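Local structure of putative uncharacterized protein (Emericella nidulans, 3PGB) at residues D205-T210 with L254-Y259; K292-W295 with V300-K303; N242-D245 with D249-T252; M278-F283 with Y513-D518; I282-E285 with E289-K292. The protein probably oxidises primary amines to aldehydes as a copper amine oxidase, using a copper ion and a topaquinone cofactor made from one of its own tyrosines. One frame throughout, in Å; residues are numbered along the deposited sequence.

Contact 1 of 5, residues D205-T210 with L254-Y259; sequences DLWNGT and LPLGLY. With NAG (2-acetamido-2-deoxy-beta-D-glucopyranose), chain G.
A single indole, that of W207 of helix 200-207, meets strand 255-263 with both a face and an edge, and binds a water through its N-H. Over one face lies the methyl CD1 of L256, 3.6 Å from the centroid of the six-membered ring and 22° off its normal, a CH-pi contact; CB of L206 covers the opposite face, so the ring is sandwiched between two leucines. At the edge, near the ring plane, CB of L258 comes 3.8 Å from W207 CH2. G257, between L256 and L258, has a phi of 96° at which a CB would jam against the preceding carbonyl O, and glycine suits that place. The polar part of the indole is served by a water in the ring plane, which accepts from W207 NE1 at 2.9 Å; its second link, to the carbonyl O of L256, is modelled unusually short and is doubtful in detail. Farther along the chain, OG1 of T210 accepts a hydrogen bond of 2.9 Å from N2 of the NAG, part of a glycan carried by the protein itself. Tryptophan thus combines a broad apolar surface with one N-H, and in this buried helix-to-sheet packing the water satisfies that donor and probably also links it to the strand carbonyl.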
# COMPACT_ATOMS: atom_id res chain seq x y z
N ASP A 205 -14.71 30.63 35.90
CA ASP A 205 -15.55 29.64 36.56
C ASP A 205 -15.59 28.31 35.80
O ASP A 205 -15.76 27.24 36.38
CB ASP A 205 -16.97 30.18 36.71
CG ASP A 205 -17.81 29.36 37.67
OD1 ASP A 205 -17.39 29.22 38.83
OD2 ASP A 205 -18.89 28.88 37.26
N LEU A 206 -15.42 28.39 34.48
CA LEU A 206 -15.60 27.24 33.61
C LEU A 206 -14.31 26.43 33.58
O LEU A 206 -14.35 25.20 33.68
CB LEU A 206 -15.99 27.73 32.20
CG LEU A 206 -17.08 27.02 31.39
CD1 LEU A 206 -18.20 26.47 32.25
CD2 LEU A 206 -17.64 28.00 30.37
N TRP A 207 -13.17 27.11 33.45
CA TRP A 207 -11.88 26.46 33.25
C TRP A 207 -10.69 27.06 34.03
O TRP A 207 -9.54 26.78 33.69
CB TRP A 207 -11.52 26.49 31.77
CG TRP A 207 -12.66 26.32 30.82
CD1 TRP A 207 -13.45 25.22 30.67
CD2 TRP A 207 -13.10 27.27 29.85
NE1 TRP A 207 -14.38 25.44 29.68
CE2 TRP A 207 -14.18 26.69 29.16
CE3 TRP A 207 -12.70 28.57 29.51
CZ2 TRP A 207 -14.87 27.36 28.14
CZ3 TRP A 207 -13.37 29.23 28.49
CH2 TRP A 207 -14.45 28.63 27.82
N ASN A 208 -10.96 27.88 35.05
CA ASN A 208 -9.91 28.60 35.80
C ASN A 208 -8.95 29.35 34.87
O ASN A 208 -7.75 29.35 35.10
CB ASN A 208 -9.12 27.65 36.73
CG ASN A 208 -9.97 27.09 37.87
OD1 ASN A 208 -11.00 27.66 38.23
ND2 ASN A 208 -9.53 25.98 38.44
N GLY A 209 -9.49 30.00 33.84
CA GLY A 209 -8.66 30.68 32.85
C GLY A 209 -9.21 31.99 32.31
O GLY A 209 -10.38 32.31 32.49
N THR A 210 -8.34 32.75 31.64
CA THR A 210 -8.73 33.98 30.97
C THR A 210 -7.93 34.17 29.69
O THR A 210 -6.77 33.74 29.61
CB THR A 210 -8.49 35.24 31.86
OG1 THR A 210 -7.15 35.24 32.35
CG2 THR A 210 -9.46 35.28 33.03
N LEU A 254 -6.77 20.68 22.85
CA LEU A 254 -7.33 21.30 24.05
C LEU A 254 -8.50 22.28 23.80
O LEU A 254 -8.52 23.37 24.35
CB LEU A 254 -6.20 22.04 24.80
CG LEU A 254 -4.94 21.23 25.11
CD1 LEU A 254 -3.89 22.11 25.77
CD2 LEU A 254 -5.27 20.00 25.99
N PRO A 255 -9.49 21.88 22.99
CA PRO A 255 -10.66 22.74 22.79
C PRO A 255 -11.48 22.88 24.08
O PRO A 255 -11.44 21.99 24.93
CB PRO A 255 -11.47 22.00 21.73
CG PRO A 255 -11.08 20.57 21.88
CD PRO A 255 -9.65 20.58 22.30
N LEU A 256 -12.21 23.99 24.22
CA LEU A 256 -12.96 24.26 25.46
C LEU A 256 -14.48 24.36 25.29
O LEU A 256 -15.22 24.20 26.27
CB LEU A 256 -12.42 25.51 26.16
CG LEU A 256 -10.98 25.45 26.67
CD1 LEU A 256 -10.66 26.71 27.46
CD2 LEU A 256 -10.74 24.20 27.52
N GLY A 257 -14.95 24.66 24.08
CA GLY A 257 -16.35 24.43 23.72
C GLY A 257 -17.29 25.62 23.83
O GLY A 257 -18.51 25.43 23.88
N LEU A 258 -16.74 26.82 23.86
CA LEU A 258 -17.53 28.04 23.89
C LEU A 258 -17.24 28.79 22.61
O LEU A 258 -16.08 29.10 22.32
CB LEU A 258 -17.17 28.88 25.12
CG LEU A 258 -17.93 30.19 25.33
CD1 LEU A 258 -19.44 29.99 25.36
CD2 LEU A 258 -17.45 30.84 26.62
N TYR A 259 -18.28 29.09 21.84
CA TYR A 259 -18.13 29.64 20.50
C TYR A 259 -18.71 31.05 20.39
O TYR A 259 -19.63 31.41 21.12
CB TYR A 259 -18.78 28.71 19.48
CG TYR A 259 -18.34 27.27 19.65
CD1 TYR A 259 -17.31 26.74 18.89
CD2 TYR A 259 -18.94 26.45 20.60
CE1 TYR A 259 -16.91 25.43 19.05
CE2 TYR A 259 -18.55 25.14 20.77
CZ TYR A 259 -17.53 24.64 20.00
OH TYR A 259 -17.16 23.33 20.18
C1 NAG G . -4.96 38.20 34.79
C2 NAG G . -5.92 37.28 35.55
C3 NAG G . -7.31 37.91 35.60
C4 NAG G . -7.27 39.36 36.10
C5 NAG G . -6.15 40.15 35.39
C6 NAG G . -6.00 41.57 35.96
C7 NAG G . -5.94 34.81 35.60
C8 NAG G . -6.00 33.55 34.78
N2 NAG G . -5.96 35.97 34.93
O3 NAG G . -8.15 37.13 36.44
O4 NAG G . -8.52 39.98 35.89
O5 NAG G . -4.91 39.45 35.44
O6 NAG G . -5.67 41.55 37.34
O7 NAG G . -5.89 34.71 36.83
O HOH W 1 -16.37 23.70 28.45

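Contact 2 of 5, residues K292-W295 with V300-K303; sequences KAYW and VKLK
Van der Waals packing of the K301 methylenes on the phenol end of Y294 makes up most of this contact. The aliphatic part of K301 runs across the tyrosine at about a right angle, with K301 CE 3.6 Å from Y294 OH and K301 CD 3.7 Å from the same oxygen. Y294 reaches this place because its CG stands anti to the backbone N (chi1 -174°), which carries the ring off the helix toward the lysine, while K301 is extended from CG to NZ and can lay several methylenes along the way. A lysine suits the spot because its aliphatic chain packs on the phenol while the ammonium reaches D205. W295 takes a smaller share: its CZ3 lies 4.4 Å from K301 NZ, approached obliquely, and one face of its indole rests on CD1 of the preceding Y294.

The polar ends do not bond to each other. Both turn to D205 on helix 200-207, whose OD2 forms a salt bridge with K301 NZ and a hydrogen bond with Y294 OH. This shared carboxylate probably fixes how the phenol and the ammonium lie, and the nearby positive charge would help keep the aspartate ionised.

The contact closes the short turn after helix 287-294. Y294 of that helix, with W295 following it in the chain, packs on I202 of helix 200-207, while L302 N hydrogen-bonds to the hydroxyl of Y279 at the end of strand 273-279.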
# COMPACT_ATOMS: atom_id res chain seq x y z
N LYS A 292 -26.85 35.67 31.65
CA LYS A 292 -28.02 35.35 32.48
C LYS A 292 -28.25 33.85 32.55
O LYS A 292 -28.57 33.31 33.61
CB LYS A 292 -29.28 36.05 31.96
N ALA A 293 -28.09 33.17 31.41
CA ALA A 293 -28.26 31.72 31.35
C ALA A 293 -27.18 30.99 32.15
O ALA A 293 -27.50 30.09 32.92
CB ALA A 293 -28.25 31.25 29.91
N TYR A 294 -25.92 31.40 31.98
CA TYR A 294 -24.80 30.76 32.66
C TYR A 294 -25.01 30.69 34.17
O TYR A 294 -25.01 29.61 34.76
CB TYR A 294 -23.48 31.48 32.36
CG TYR A 294 -22.27 30.77 32.93
CD1 TYR A 294 -21.71 31.16 34.13
CD2 TYR A 294 -21.72 29.68 32.27
CE1 TYR A 294 -20.61 30.49 34.66
CE2 TYR A 294 -20.63 29.00 32.78
CZ TYR A 294 -20.08 29.41 33.98
OH TYR A 294 -19.00 28.75 34.50
N TRP A 295 -25.20 31.86 34.78
CA TRP A 295 -25.32 31.97 36.24
C TRP A 295 -26.71 31.60 36.80
O TRP A 295 -26.92 31.68 38.01
CB TRP A 295 -24.95 33.38 36.71
CG TRP A 295 -23.53 33.77 36.41
CD1 TRP A 295 -23.11 34.69 35.49
CD2 TRP A 295 -22.35 33.27 37.04
NE1 TRP A 295 -21.74 34.78 35.51
CE2 TRP A 295 -21.25 33.92 36.45
CE3 TRP A 295 -22.11 32.32 38.04
CZ2 TRP A 295 -19.93 33.66 36.83
CZ3 TRP A 295 -20.80 32.06 38.42
CH2 TRP A 295 -19.73 32.73 37.81
N VAL A 300 -25.80 23.75 32.91
CA VAL A 300 -24.83 22.67 32.76
C VAL A 300 -23.47 23.24 32.38
O VAL A 300 -23.31 23.85 31.32
CB VAL A 300 -25.30 21.65 31.70
CG1 VAL A 300 -24.21 20.64 31.42
CG2 VAL A 300 -26.57 20.96 32.17
N LYS A 301 -22.49 23.02 33.26
CA LYS A 301 -21.12 23.46 33.04
C LYS A 301 -20.31 22.23 32.70
O LYS A 301 -20.34 21.26 33.46
CB LYS A 301 -20.57 24.13 34.30
CG LYS A 301 -21.34 25.37 34.72
CD LYS A 301 -20.84 25.92 36.05
CE LYS A 301 -21.63 27.16 36.46
NZ LYS A 301 -21.29 27.68 37.81
N LEU A 302 -19.61 22.26 31.57
CA LEU A 302 -18.85 21.11 31.10
C LEU A 302 -17.34 21.31 31.26
O LEU A 302 -16.84 22.43 31.18
CB LEU A 302 -19.20 20.81 29.63
CG LEU A 302 -20.68 20.51 29.36
CD1 LEU A 302 -20.94 20.35 27.87
CD2 LEU A 302 -21.14 19.28 30.12
N LYS A 303 -16.64 20.20 31.48
CA LYS A 303 -15.23 20.23 31.89
C LYS A 303 -14.27 20.60 30.75
O LYS A 303 -14.53 20.29 29.59
CB LYS A 303 -14.82 18.87 32.47
CG LYS A 303 -15.56 18.43 33.74
CD LYS A 303 -15.28 16.94 34.03
CE LYS A 303 -16.23 16.33 35.07
NZ LYS A 303 -15.77 16.56 36.47

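Contact 3 of 5, residues N242-D245 with D249-T252; sequences NMAD and DSET
The carboxylate of E251 is held at both oxygens. Its OE2 receives a hydrogen bond of 3.0 Å from a water, and the same water accepts from the backbone N of A244 at 3.1 Å, bridging the two segments. The other oxygen, OE1, takes the indole N-H of W222, with the carboxylate of D220 close by; that neighbouring like charge may raise the proton affinity of the glutamate. E251 gets there because its CG lies anti to the backbone N (chi1 -177°) and the chain continues extended, so the methylenes pass beside N242 and CG comes 3.3 Å from the N242 carbonyl O. Glutamate has the length for this: an apolar shaft against the backbone and a charged end beyond it.

Beside this, the methyl of A244 points toward 249-252 and meets S250, its CB being 3.2 Å from S250 OG. The small side chain suits a place where the two backbones approach closely, the CA atoms of A244 and E251 being 5.2 Å apart. S250 OG has its polar partner in D307, whose other carboxylate oxygen takes the backbone N of D245. D249 OD2 is hydrogen-bonded to H459 of the second subunit.

The contact brings together two parts of the loop between strands 235-242 and 255-263. N242, ending the first strand, pairs through its backbone with L254 just before the second, and W222 belongs to strand 219-223, the neighbour of 235-242.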
# COMPACT_ATOMS: atom_id res chain seq x y z
N ASN A 242 -7.61 25.79 25.59
CA ASN A 242 -6.61 25.77 26.67
C ASN A 242 -5.20 25.81 26.08
O ASN A 242 -4.94 25.27 25.02
CB ASN A 242 -6.75 24.53 27.57
CG ASN A 242 -7.20 24.88 28.98
OD1 ASN A 242 -6.95 25.98 29.48
ND2 ASN A 242 -7.85 23.92 29.65
N MET A 243 -4.29 26.47 26.79
CA MET A 243 -2.91 26.57 26.35
C MET A 243 -2.12 25.34 26.79
O MET A 243 -2.39 24.76 27.85
CB MET A 243 -2.26 27.86 26.88
CG MET A 243 -2.67 29.10 26.10
SD MET A 243 -1.82 30.62 26.56
CE MET A 243 -0.15 30.27 25.98
N ALA A 244 -1.15 24.95 25.97
CA ALA A 244 -0.27 23.83 26.28
C ALA A 244 0.79 24.28 27.27
O ALA A 244 1.07 25.48 27.37
CB ALA A 244 0.39 23.29 25.02
N ASP A 245 1.38 23.33 27.97
CA ASP A 245 2.50 23.61 28.88
C ASP A 245 3.69 24.12 28.07
O ASP A 245 3.77 23.90 26.85
CB ASP A 245 2.89 22.37 29.68
CG ASP A 245 1.74 21.83 30.54
OD1 ASP A 245 0.87 22.62 30.96
OD2 ASP A 245 1.73 20.60 30.80
N ASP A 249 3.63 21.25 22.07
CA ASP A 249 2.83 21.80 20.97
C ASP A 249 1.45 21.13 20.88
O ASP A 249 1.02 20.70 19.81
CB ASP A 249 3.60 21.66 19.64
CG ASP A 249 3.12 22.63 18.58
OD1 ASP A 249 2.83 23.80 18.90
OD2 ASP A 249 3.04 22.22 17.40
N SER A 250 0.76 21.07 22.01
CA SER A 250 -0.44 20.24 22.14
C SER A 250 -1.77 21.00 22.18
O SER A 250 -2.80 20.42 22.52
CB SER A 250 -0.29 19.37 23.39
OG SER A 250 -0.25 20.19 24.55
N GLU A 251 -1.78 22.28 21.80
CA GLU A 251 -2.98 23.10 21.96
C GLU A 251 -4.17 22.60 21.13
O GLU A 251 -5.31 22.66 21.59
CB GLU A 251 -2.71 24.57 21.61
CG GLU A 251 -3.93 25.47 21.84
CD GLU A 251 -3.62 26.95 21.72
OE1 GLU A 251 -4.43 27.67 21.10
OE2 GLU A 251 -2.56 27.39 22.23
N THR A 252 -3.90 22.11 19.93
CA THR A 252 -4.97 21.60 19.07
C THR A 252 -5.69 20.38 19.66
O THR A 252 -6.71 19.96 19.12
CB THR A 252 -4.47 21.28 17.62
OG1 THR A 252 -3.65 20.10 17.63
CG2 THR A 252 -3.69 22.46 17.04
O HOH W 2 0.03 26.46 23.50

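Contact 4 of 5, residues M278-F283 with Y513-D518; sequences MYNDIF and YANNQD
The side chain of N515 lays its amide across the end of N280 and alongside CB of D281, in the tight turn that N280 and D281 form. Its ND2 donates to N280 OD1 at 2.9 Å, nearly straight at 164°. The hydrogen arrives in the carbonyl plane on a lone pair of OD1, and the acceptor also lies close to the amide plane of N515; the two amides, only 20° apart, are thus nearly coplanar. N515 ND2 also comes 3.5 Å from D281 CB, and D281 N is near it too, two donors that do not bond.

Backbone shape sets this up. Residues 279-282 form a type I' turn, the familiar two-residue connection of a beta hairpin, and its central positions need positive phi; asparagine and aspartate tolerate this well, as N280 and D281 do here. N280 holds CG anti to its own N (chi1 -160°), which directs the amide toward 513-518. There a type II turn from Y513 to N516 places N515 at its third position, again with positive phi, and puts the methyl of A514 4.2 Å from N280 OD1.

D281 OD2 has its partner in S564 of the second subunit. With a single clear, directional bond between uncharged amides and little apolar burial, the chemistry implies a precise but modest tie between the hairpin and the enzyme domain, set beside a subunit interface.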
# COMPACT_ATOMS: atom_id res chain seq x y z
N MET A 278 -22.32 30.13 21.28
CA MET A 278 -22.85 28.76 21.41
C MET A 278 -22.12 28.00 22.51
O MET A 278 -20.92 28.17 22.69
CB MET A 278 -22.77 27.98 20.10
CG MET A 278 -23.59 26.68 20.08
SD MET A 278 -22.81 25.23 20.86
CE MET A 278 -21.67 24.74 19.57
N TYR A 279 -22.86 27.18 23.24
CA TYR A 279 -22.31 26.33 24.28
C TYR A 279 -23.27 25.17 24.54
O TYR A 279 -24.48 25.37 24.70
CB TYR A 279 -22.07 27.11 25.58
CG TYR A 279 -21.25 26.36 26.60
CD1 TYR A 279 -19.86 26.36 26.53
CD2 TYR A 279 -21.85 25.65 27.63
CE1 TYR A 279 -19.09 25.67 27.46
CE2 TYR A 279 -21.08 24.95 28.57
CZ TYR A 279 -19.70 24.97 28.48
OH TYR A 279 -18.94 24.28 29.39
N ASN A 280 -22.74 23.95 24.57
CA ASN A 280 -23.55 22.77 24.83
C ASN A 280 -24.78 22.73 23.92
O ASN A 280 -25.88 22.44 24.38
CB ASN A 280 -23.95 22.73 26.31
CG ASN A 280 -24.36 21.34 26.78
OD1 ASN A 280 -24.16 20.34 26.08
ND2 ASN A 280 -24.95 21.28 27.97
N ASP A 281 -24.58 23.04 22.64
CA ASP A 281 -25.63 22.96 21.61
C ASP A 281 -26.80 23.93 21.82
O ASP A 281 -27.89 23.71 21.29
CB ASP A 281 -26.15 21.52 21.50
CG ASP A 281 -26.79 21.22 20.16
OD1 ASP A 281 -27.75 20.42 20.12
OD2 ASP A 281 -26.34 21.77 19.13
N ILE A 282 -26.56 24.99 22.58
CA ILE A 282 -27.55 26.05 22.80
C ILE A 282 -27.00 27.36 22.27
O ILE A 282 -25.88 27.74 22.59
CB ILE A 282 -27.87 26.21 24.29
CG1 ILE A 282 -28.52 24.93 24.83
CG2 ILE A 282 -28.78 27.41 24.52
CD1 ILE A 282 -28.74 24.94 26.34
N PHE A 283 -27.80 28.04 21.45
CA PHE A 283 -27.41 29.32 20.86
C PHE A 283 -27.98 30.50 21.66
O PHE A 283 -29.13 30.47 22.09
CB PHE A 283 -27.92 29.38 19.42
CG PHE A 283 -27.43 30.58 18.66
CD1 PHE A 283 -26.12 30.66 18.23
CD2 PHE A 283 -28.30 31.63 18.36
CE1 PHE A 283 -25.66 31.76 17.52
CE2 PHE A 283 -27.85 32.74 17.64
CZ PHE A 283 -26.53 32.81 17.22
N TYR A 513 -16.05 17.63 23.00
CA TYR A 513 -16.85 16.40 23.00
C TYR A 513 -18.35 16.67 22.95
O TYR A 513 -19.10 15.90 22.35
CB TYR A 513 -16.54 15.53 24.23
CG TYR A 513 -17.33 15.88 25.47
CD1 TYR A 513 -18.41 15.11 25.87
CD2 TYR A 513 -16.98 16.99 26.25
CE1 TYR A 513 -19.14 15.43 27.02
CE2 TYR A 513 -17.70 17.31 27.40
CZ TYR A 513 -18.78 16.53 27.78
OH TYR A 513 -19.49 16.84 28.91
N ALA A 514 -18.77 17.76 23.59
CA ALA A 514 -20.17 17.99 23.90
C ALA A 514 -21.05 17.94 22.66
O ALA A 514 -20.89 18.75 21.75
CB ALA A 514 -20.35 19.32 24.63
N ASN A 515 -21.95 16.96 22.63
CA ASN A 515 -22.97 16.86 21.59
C ASN A 515 -22.42 16.61 20.18
O ASN A 515 -23.10 16.88 19.19
CB ASN A 515 -23.84 18.12 21.57
CG ASN A 515 -24.17 18.61 22.97
OD1 ASN A 515 -24.85 17.93 23.73
ND2 ASN A 515 -23.65 19.79 23.31
N ASN A 516 -21.20 16.09 20.09
CA ASN A 516 -20.56 15.85 18.79
C ASN A 516 -20.58 14.36 18.38
O ASN A 516 -19.72 13.90 17.64
CB ASN A 516 -19.12 16.37 18.83
CG ASN A 516 -18.60 16.75 17.46
OD1 ASN A 516 -19.28 17.42 16.69
ND2 ASN A 516 -17.37 16.34 17.16
N GLN A 517 -21.60 13.64 18.84
CA GLN A 517 -21.69 12.19 18.66
C GLN A 517 -21.71 11.75 17.20
O GLN A 517 -21.25 10.65 16.89
CB GLN A 517 -22.95 11.63 19.33
CG GLN A 517 -22.93 11.66 20.85
CD GLN A 517 -23.54 12.93 21.42
OE1 GLN A 517 -23.61 13.96 20.74
NE2 GLN A 517 -23.99 12.87 22.68
N ASP A 518 -22.28 12.58 16.33
CA ASP A 518 -22.49 12.23 14.93
C ASP A 518 -21.28 12.55 14.04
O ASP A 518 -21.30 12.28 12.83
CB ASP A 518 -23.75 12.92 14.38
CG ASP A 518 -25.05 12.32 14.96
OD1 ASP A 518 -24.99 11.49 15.89
OD2 ASP A 518 -26.13 12.68 14.48

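Contact 5 of 5, residues I282-E285 with E289-K292; sequences IFYE and EFRK
The strand 282-284 and the helix segment 289-292 come closest at Y284 and F290, whose CA atoms lie 5.8 Å apart. Y284 turns a face of its ring to the helix, and F290 comes at it edge-on, a T-shaped pair with centroids 5.4 Å apart and planes at 66°. The nearest carbons are Y284 CD1 and F290 CD2, at 3.7 Å. F290 also lends its backbone: its CA stands over the same face of the tyrosine, 4.2 Å from the centroid, a CH-pi contact. The phenylalanine CG is anti to the backbone N (chi1 177°), which aims the ring along the strand side of the helix, where W277 meets it at a shallow angle. Two aromatics suit this strand-to-helix packing, one offering a face and the other an edge. At the outer side, E289 extends its carboxylate alongside E285, with OE2 3.4 Å from E285 CB. The like-charged oxygens E285 OE1 and E289 OE2 are 4.8 Å apart.

The contact lays helix 287-294, through its middle, on strand 282-284, the last strand of the five-stranded antiparallel sheet, beside strand 273-279, while F290 and R291 on the helix touch I202 of helix 200-207.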
# COMPACT_ATOMS: atom_id res chain seq x y z
N ILE A 282 -26.56 24.99 22.58
CA ILE A 282 -27.55 26.05 22.80
C ILE A 282 -27.00 27.36 22.27
O ILE A 282 -25.88 27.74 22.59
CB ILE A 282 -27.87 26.21 24.29
CG1 ILE A 282 -28.52 24.93 24.83
CG2 ILE A 282 -28.78 27.41 24.52
CD1 ILE A 282 -28.74 24.94 26.34
N PHE A 283 -27.80 28.04 21.45
CA PHE A 283 -27.41 29.32 20.86
C PHE A 283 -27.98 30.50 21.66
O PHE A 283 -29.13 30.47 22.09
CB PHE A 283 -27.92 29.38 19.42
CG PHE A 283 -27.43 30.58 18.66
CD1 PHE A 283 -26.12 30.66 18.23
CD2 PHE A 283 -28.30 31.63 18.36
CE1 PHE A 283 -25.66 31.76 17.52
CE2 PHE A 283 -27.85 32.74 17.64
CZ PHE A 283 -26.53 32.81 17.22
N TYR A 284 -27.16 31.54 21.83
CA TYR A 284 -27.57 32.79 22.47
C TYR A 284 -27.22 33.98 21.57
O TYR A 284 -26.05 34.18 21.25
CB TYR A 284 -26.88 32.95 23.82
CG TYR A 284 -27.04 31.78 24.76
CD1 TYR A 284 -26.15 30.71 24.72
CD2 TYR A 284 -28.07 31.74 25.70
CE1 TYR A 284 -26.27 29.63 25.58
CE2 TYR A 284 -28.21 30.66 26.57
CZ TYR A 284 -27.30 29.61 26.50
OH TYR A 284 -27.41 28.53 27.34
N GLU A 285 -28.21 34.78 21.20
CA GLU A 285 -27.99 35.91 20.29
C GLU A 285 -27.10 37.03 20.89
O GLU A 285 -26.38 37.70 20.15
CB GLU A 285 -29.32 36.50 19.81
CG GLU A 285 -29.18 37.45 18.60
CD GLU A 285 -30.51 38.02 18.10
OE1 GLU A 285 -31.55 37.87 18.80
OE2 GLU A 285 -30.51 38.64 17.01
N GLU A 289 -27.79 37.62 27.26
CA GLU A 289 -28.56 36.37 27.28
C GLU A 289 -27.75 35.16 27.73
O GLU A 289 -28.26 34.31 28.46
CB GLU A 289 -29.17 36.09 25.90
CG GLU A 289 -30.29 37.04 25.51
CD GLU A 289 -30.80 36.79 24.10
OE1 GLU A 289 -32.04 36.70 23.92
OE2 GLU A 289 -29.97 36.67 23.17
N PHE A 290 -26.49 35.09 27.30
CA PHE A 290 -25.59 34.02 27.73
C PHE A 290 -25.23 34.16 29.21
O PHE A 290 -25.26 33.18 29.95
CB PHE A 290 -24.31 34.02 26.89
CG PHE A 290 -23.29 32.99 27.33
CD1 PHE A 290 -22.06 33.39 27.83
CD2 PHE A 290 -23.59 31.64 27.27
CE1 PHE A 290 -21.13 32.45 28.24
CE2 PHE A 290 -22.66 30.69 27.68
CZ PHE A 290 -21.43 31.09 28.16
N ARG A 291 -24.88 35.37 29.62
CA ARG A 291 -24.50 35.62 31.02
C ARG A 291 -25.62 35.28 31.99
O ARG A 291 -25.38 34.66 33.03
CB ARG A 291 -24.07 37.08 31.22
CG ARG A 291 -22.78 37.46 30.52
CD ARG A 291 -22.19 38.78 31.05
NE ARG A 291 -21.26 38.52 32.15
CZ ARG A 291 -21.57 38.54 33.44
NH1 ARG A 291 -22.80 38.82 33.87
NH2 ARG A 291 -20.62 38.27 34.33
N LYS A 292 -26.85 35.67 31.65
CA LYS A 292 -28.02 35.35 32.48
C LYS A 292 -28.25 33.85 32.55
O LYS A 292 -28.57 33.31 33.61
CB LYS A 292 -29.28 36.05 31.96

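How the contacts relate
From the N terminus, contact 1 closes a long loop by bringing helix 200-207 onto strand 255-263, and contact 3 is nested within it, drawing together the connection between strands 235-242 and 255-263. Next comes the 279-282 hairpin, around which contacts 4 and 5 start from overlapping residues, sharing I282 and F283. Contact 5 folds helix 287-294 back on strand 282-284; contact 2, sharing K292 with it, begins where it ends and closes the next turn. Contact 2 lies inside the very long loop of contact 4, which runs on to the enzyme domain. D205 joins contacts 1 and 2, and L258 against F290 joins 1 and 5, so helices, sheet and enzyme domain are tied together.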